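Local coordinates for protein myosin-2 (Saccharomyces cerevisiae, PDB 6IXO) that carries organelles and other cargo along polarized actin cables, gripping cargo receptors through the globular tail domain to which this chain belongs, at residues T7-N10 with E11-R15; E21-N24 with Q25-E29; A394-P397 with A398-L402. All blocks are in the same frame, centred on the assembly; numbering follows the deposited sequence.

Contact 1 of 3, residues T7-N10 with E11-R15; sequences TQIN and EELYR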
# COMPACT_ATOMS: atom_id res chain seq x y z
N THR A 7 17.00 -15.90 40.49
CA THR A 7 16.25 -17.15 40.50
C THR A 7 14.75 -16.89 40.70
O THR A 7 13.92 -17.50 40.03
CB THR A 7 16.75 -18.10 41.58
OG1 THR A 7 18.18 -18.20 41.51
CG2 THR A 7 16.11 -19.48 41.40
N GLN A 8 14.43 -15.99 41.62
CA GLN A 8 13.04 -15.60 41.86
C GLN A 8 12.44 -14.87 40.65
O GLN A 8 11.29 -15.11 40.29
CB GLN A 8 12.94 -14.74 43.12
CG GLN A 8 12.98 -15.53 44.40
CD GLN A 8 12.81 -14.65 45.63
OE1 GLN A 8 12.25 -13.55 45.54
NE2 GLN A 8 13.28 -15.13 46.78
N ILE A 9 13.21 -13.99 40.01
CA ILE A 9 12.77 -13.37 38.76
C ILE A 9 12.55 -14.44 37.71
O ILE A 9 11.54 -14.43 37.02
CB ILE A 9 13.78 -12.34 38.25
CG1 ILE A 9 13.83 -11.16 39.23
CG2 ILE A 9 13.43 -11.89 36.81
CD1 ILE A 9 14.49 -9.94 38.66
N ASN A 10 13.48 -15.38 37.59
CA ASN A 10 13.32 -16.45 36.62
C ASN A 10 12.11 -17.34 36.88
O ASN A 10 11.41 -17.71 35.93
CB ASN A 10 14.56 -17.33 36.55
CG ASN A 10 15.62 -16.75 35.63
OD1 ASN A 10 15.37 -15.77 34.92
ND2 ASN A 10 16.80 -17.36 35.63
N GLU A 11 11.88 -17.72 38.14
CA GLU A 11 10.71 -18.52 38.43
C GLU A 11 9.43 -17.79 38.05
O GLU A 11 8.56 -18.36 37.42
CB GLU A 11 10.63 -18.90 39.90
CG GLU A 11 9.42 -19.76 40.22
CD GLU A 11 9.52 -20.41 41.58
OE1 GLU A 11 10.42 -20.02 42.37
OE2 GLU A 11 8.71 -21.32 41.87
N GLU A 12 9.31 -16.54 38.48
CA GLU A 12 8.09 -15.77 38.19
C GLU A 12 7.92 -15.62 36.68
O GLU A 12 6.80 -15.75 36.18
CB GLU A 12 8.11 -14.39 38.86
CG GLU A 12 6.82 -13.58 38.59
CD GLU A 12 6.67 -12.29 39.39
OE1 GLU A 12 7.64 -11.80 40.03
OE2 GLU A 12 5.55 -11.75 39.37
N LEU A 13 9.01 -15.37 35.95
CA LEU A 13 8.92 -15.22 34.49
C LEU A 13 8.37 -16.50 33.89
O LEU A 13 7.49 -16.48 33.03
CB LEU A 13 10.27 -14.92 33.86
CG LEU A 13 10.60 -13.47 33.57
CD1 LEU A 13 12.07 -13.39 33.17
CD2 LEU A 13 9.65 -12.91 32.45
N TYR A 14 8.91 -17.62 34.37
CA TYR A 14 8.57 -18.92 33.85
C TYR A 14 7.09 -19.22 34.00
O TYR A 14 6.45 -19.69 33.07
CB TYR A 14 9.39 -20.01 34.55
CG TYR A 14 9.20 -21.35 33.90
CD1 TYR A 14 8.19 -22.22 34.32
CD2 TYR A 14 10.01 -21.75 32.84
CE1 TYR A 14 8.01 -23.44 33.71
CE2 TYR A 14 9.84 -22.98 32.23
CZ TYR A 14 8.83 -23.82 32.67
OH TYR A 14 8.65 -25.04 32.07
N ARG A 15 6.56 -18.98 35.19
CA ARG A 15 5.13 -19.19 35.42
C ARG A 15 4.29 -18.24 34.57
O ARG A 15 3.19 -18.61 34.14
CB ARG A 15 4.78 -18.99 36.88
CG ARG A 15 5.53 -19.92 37.83
CD ARG A 15 5.43 -21.37 37.38
NE ARG A 15 5.89 -22.31 38.41
CZ ARG A 15 5.79 -23.64 38.33
NH1 ARG A 15 5.24 -24.20 37.26
NH2 ARG A 15 6.24 -24.40 39.32
O HOH W 1 10.17 -12.28 40.94
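Ile9 and Leu13 sit one helical turn apart on helix 6-18 and lie side by side, both pointing the same way, with Ile9 CG2 4.2 Å from Leu13 CD1. Leu13 also leans back over the backbone of the preceding turn, its CB 3.4 Å from Ile9 O. The gamma branch of Ile9 that meets it, CG2, is anti to the backbone N, while CG1 turns beside that nitrogen (chi1 -66°) and leads the longer arm away from the leucine.

Four i to i+4 backbone bonds hold this spacing. Glu11 N gives to Thr7 O at 2.8 Å, Glu12 N to Gln8 O at 3.0 Å, Leu13 N to Ile9 O at 2.9 Å and Tyr14 N to Asn10 O at 2.9 Å. Gln8 O is also touched by a water that donates to it weakly and, at 2.7 Å, to Glu12 OE1, so the water spans from the carbonyl to the carboxylate. Glu12 reaches that water with an extended chain, CG anti to the backbone N (chi1 -178°).

Further out, helix 403-415 positions the polar ends: Arg407 forms a salt bridge with Glu12 OE2, and Gln415 donates to Asn10 OD1. Leu13 packs on Gln415 of that helix and on Glu64 and Arg67 of helix 53-67.

The water at Glu12 OE1, bridging to a carbonyl of the same helix, and Arg407 of helix 403-415 at OE2 probably limit rotation of the carboxylate and help keep it ionised at this helix-helix seam.

Contact 2 of 3, residues E21-N24 with Q25-E29; sequences EILN and QEITE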
# COMPACT_ATOMS: atom_id res chain seq x y z
N GLU A 21 -2.84 -19.61 28.34
CA GLU A 21 -4.27 -19.26 28.32
C GLU A 21 -4.49 -17.79 28.61
O GLU A 21 -5.15 -17.08 27.86
CB GLU A 21 -5.06 -20.06 29.35
CG GLU A 21 -5.49 -21.44 28.95
CD GLU A 21 -6.37 -22.08 30.02
OE1 GLU A 21 -7.52 -21.61 30.17
OE2 GLU A 21 -5.90 -23.01 30.73
N ILE A 22 -3.95 -17.33 29.74
CA ILE A 22 -4.07 -15.93 30.11
C ILE A 22 -3.25 -15.07 29.16
O ILE A 22 -3.74 -14.07 28.65
CB ILE A 22 -3.62 -15.69 31.56
CG1 ILE A 22 -4.69 -16.21 32.52
CG2 ILE A 22 -3.34 -14.22 31.80
CD1 ILE A 22 -4.39 -15.93 33.97
N LEU A 23 -2.01 -15.47 28.90
CA LEU A 23 -1.17 -14.63 28.05
C LEU A 23 -1.68 -14.49 26.60
O LEU A 23 -1.61 -13.39 26.04
CB LEU A 23 0.24 -15.18 28.02
CG LEU A 23 1.31 -14.33 27.34
CD1 LEU A 23 1.27 -12.90 27.83
CD2 LEU A 23 2.71 -14.95 27.62
N ASN A 24 -2.14 -15.57 25.97
CA ASN A 24 -2.56 -15.44 24.56
C ASN A 24 -3.77 -14.50 24.47
O ASN A 24 -3.89 -13.75 23.54
CB ASN A 24 -2.90 -16.80 23.94
CG ASN A 24 -1.67 -17.67 23.72
OD1 ASN A 24 -0.54 -17.18 23.69
ND2 ASN A 24 -1.89 -18.97 23.56
N GLN A 25 -4.64 -14.54 25.47
CA GLN A 25 -5.86 -13.73 25.46
C GLN A 25 -5.53 -12.23 25.58
O GLN A 25 -6.09 -11.37 24.85
CB GLN A 25 -6.78 -14.20 26.59
CG GLN A 25 -8.22 -13.74 26.45
CD GLN A 25 -8.47 -12.36 27.04
OE1 GLN A 25 -7.71 -11.88 27.89
NE2 GLN A 25 -9.54 -11.71 26.58
N GLU A 26 -4.62 -11.91 26.49
CA GLU A 26 -4.07 -10.56 26.62
C GLU A 26 -3.47 -10.05 25.37
O GLU A 26 -3.72 -8.92 24.97
CB GLU A 26 -2.97 -10.53 27.72
CG GLU A 26 -3.47 -10.17 29.05
CD GLU A 26 -2.33 -10.02 30.11
OE1 GLU A 26 -1.20 -9.58 29.75
OE2 GLU A 26 -2.60 -10.32 31.28
N ILE A 27 -2.64 -10.89 24.75
CA ILE A 27 -1.96 -10.46 23.53
C ILE A 27 -2.93 -10.30 22.37
O ILE A 27 -2.92 -9.27 21.69
CB ILE A 27 -0.86 -11.48 23.14
CG1 ILE A 27 0.20 -11.56 24.26
CG2 ILE A 27 -0.17 -11.07 21.92
CD1 ILE A 27 0.98 -10.30 24.41
N THR A 28 -3.78 -11.30 22.14
CA THR A 28 -4.65 -11.22 20.96
C THR A 28 -5.77 -10.19 21.13
O THR A 28 -6.08 -9.43 20.20
CB THR A 28 -5.25 -12.59 20.58
OG1 THR A 28 -6.05 -13.09 21.64
CG2 THR A 28 -4.15 -13.59 20.24
N GLU A 29 -6.39 -10.15 22.30
CA GLU A 29 -7.51 -9.25 22.48
C GLU A 29 -7.06 -7.84 22.90
O GLU A 29 -7.62 -6.87 22.47
CB GLU A 29 -8.52 -9.82 23.50
CG GLU A 29 -9.04 -11.22 23.15
CD GLU A 29 -9.76 -11.28 21.79
OE1 GLU A 29 -10.67 -10.45 21.54
OE2 GLU A 29 -9.41 -12.17 20.97
O HOH W 2 -5.90 -12.65 29.83
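Asn24 and Thr28 meet through the main-chain carbonyl of Asn24, which takes two bonds from the threonine. Thr28 N approaches Asn24 O at 2.8 Å and Thr28 OG1 donates to the same Asn24 O at 3.0 Å, the two donors coming from opposite faces of the carbonyl plane. With chi1 at 61°, OG1 is tucked between its own backbone N and carbonyl carbon, and from there it folds back to the previous turn.

Gln25 uses a water instead. Its chain bends at chi2 (-86°), bringing OE1 to a water at 2.8 Å, and that water also donates to Ile22 O, which also accepts the backbone N-H of Glu26.

Leu23 supplies the apolar side: its CD1 lies 4.0 Å from Ile27 CG1, the two chains side by side. Ile27 CG1 also closes to 3.1 Å from Leu23 O.

Around helix 20-32, Leu23 and Ile27 pack against helix 53-67 at Val61, Met65 and Leu58. Asn24 bonds through ND2 to Ser76 and touches Phe77 on helix 71-90, where Thr28 meets Gln80 and Thr84. Glu26 turns to helix 403-415, its carboxylate taking the backbone N-H groups of Ser404 and Thr405 at that helix's first turn.

Contact 3 of 3, residues A394-P397 with A398-L402; sequences AYIP and AWLSL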
# COMPACT_ATOMS: atom_id res chain seq x y z
N ALA A 394 13.26 -2.97 27.15
CA ALA A 394 11.91 -3.49 27.31
C ALA A 394 10.92 -2.37 27.62
O ALA A 394 11.01 -1.75 28.68
CB ALA A 394 11.88 -4.54 28.43
N TYR A 395 9.99 -2.12 26.69
CA TYR A 395 9.02 -1.04 26.84
C TYR A 395 7.60 -1.43 26.48
O TYR A 395 7.38 -2.10 25.48
CB TYR A 395 9.43 0.16 25.99
CG TYR A 395 8.33 1.19 25.77
CD1 TYR A 395 7.84 1.97 26.81
CD2 TYR A 395 7.81 1.41 24.50
CE1 TYR A 395 6.84 2.93 26.60
CE2 TYR A 395 6.82 2.36 24.28
CZ TYR A 395 6.34 3.12 25.33
OH TYR A 395 5.35 4.06 25.10
N ILE A 396 6.63 -0.99 27.28
CA ILE A 396 5.22 -1.22 27.00
C ILE A 396 4.42 0.01 27.41
O ILE A 396 4.49 0.43 28.55
CB ILE A 396 4.69 -2.51 27.71
CG1 ILE A 396 3.19 -2.45 27.91
CG2 ILE A 396 5.33 -2.71 29.10
CD1 ILE A 396 2.68 -3.70 28.59
N PRO A 397 3.66 0.61 26.46
CA PRO A 397 2.97 1.90 26.68
C PRO A 397 2.02 1.96 27.88
O PRO A 397 1.76 0.94 28.51
CB PRO A 397 2.17 2.09 25.39
CG PRO A 397 2.95 1.35 24.36
CD PRO A 397 3.51 0.14 25.07
N ALA A 398 1.49 3.15 28.14
CA ALA A 398 0.83 3.49 29.40
C ALA A 398 -0.67 3.31 29.36
O ALA A 398 -1.29 2.94 30.35
CB ALA A 398 1.15 4.92 29.79
N TRP A 399 -1.27 3.59 28.22
CA TRP A 399 -2.69 3.38 28.11
C TRP A 399 -3.00 1.87 28.08
O TRP A 399 -4.16 1.48 28.25
CB TRP A 399 -3.24 4.10 26.88
CG TRP A 399 -2.62 3.63 25.62
CD1 TRP A 399 -1.48 4.10 25.03
CD2 TRP A 399 -3.08 2.55 24.81
NE1 TRP A 399 -1.21 3.39 23.88
CE2 TRP A 399 -2.18 2.43 23.73
CE3 TRP A 399 -4.16 1.67 24.90
CZ2 TRP A 399 -2.32 1.47 22.74
CZ3 TRP A 399 -4.31 0.71 23.90
CH2 TRP A 399 -3.39 0.62 22.84
N LEU A 400 -1.98 1.00 27.92
CA LEU A 400 -2.29 -0.42 27.83
C LEU A 400 -2.69 -0.99 29.17
O LEU A 400 -2.19 -0.57 30.21
CB LEU A 400 -1.12 -1.22 27.25
CG LEU A 400 -0.89 -1.07 25.74
CD1 LEU A 400 0.41 -1.75 25.30
CD2 LEU A 400 -2.09 -1.63 24.94
N SER A 401 -3.60 -1.95 29.15
CA SER A 401 -3.89 -2.71 30.34
C SER A 401 -3.71 -4.20 30.10
O SER A 401 -4.67 -4.91 29.81
CB SER A 401 -5.30 -2.42 30.85
OG SER A 401 -5.51 -3.18 32.05
N LEU A 402 -2.47 -4.67 30.24
CA LEU A 402 -2.09 -6.06 30.01
C LEU A 402 -1.27 -6.59 31.19
O LEU A 402 -0.05 -6.57 31.14
CB LEU A 402 -1.26 -6.20 28.74
CG LEU A 402 -1.83 -5.53 27.47
CD1 LEU A 402 -0.77 -5.48 26.42
CD2 LEU A 402 -3.05 -6.29 26.99
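The backbone runs extended through Tyr395 and Ile396, then bends at Ala398 and Trp399, where both residues take helix-like backbone angles, and comes back extended from Leu400, with no hydrogen bond between 394-397 and 398-402.

Inside the bend, apolar side chains make the contact. Leu400 CD1 is the common partner: it lies 3.6 Å from Pro397 CD, at the nitrogen end of the proline ring, and 3.9 Å from Ile396 CG1. Leucine and proline point the same way alongside each other, whereas Ile396 crosses the leucine at a slant. CG1 of Ile396 is anti to the backbone N (chi1 157°), which carries its arm to the leucine and leaves CD1 4.4 Å from Leu402 CD1.

Farther round the proline ring, Pro397 CB approaches the Trp399 indole obliquely, 3.9 Å from Trp399 NE1. One face of that indole carries Leu400 CD2, 3.3 Å above the plane and displaced toward the rim.

The loop bridges three helices. Ile396, Pro397 and Trp399 rest on Ile57 and Tyr53 of helix 53-67; Leu400 and Leu402 pack on Leu31 of helix 20-32. Leu402 is the N-cap residue of helix 403-415, and Ile396 reaches Lys406 and Val409 of that helix.

From the N terminus, the chain first passes through contact 1 on helix 6-18 and then contact 2 on the next helix, 20-32, their centres about 19 Å apart. Each lies within its own helix, so neither closes a loop. Contact 3 comes near the other end of the chain, where the bend at 394-402 leads into helix 403-415. The three follow in series, with no nesting or crossing. Contacts 2 and 3 touch, Glu26 OE1 lying 3.3 Å from Leu402 C, whereas contact 1 touches neither. Helix 403-415 nevertheless meets residues of all three, joining both N-terminal helices to the C-terminal end of the tail domain, with helix 53-67 as another shared neighbour.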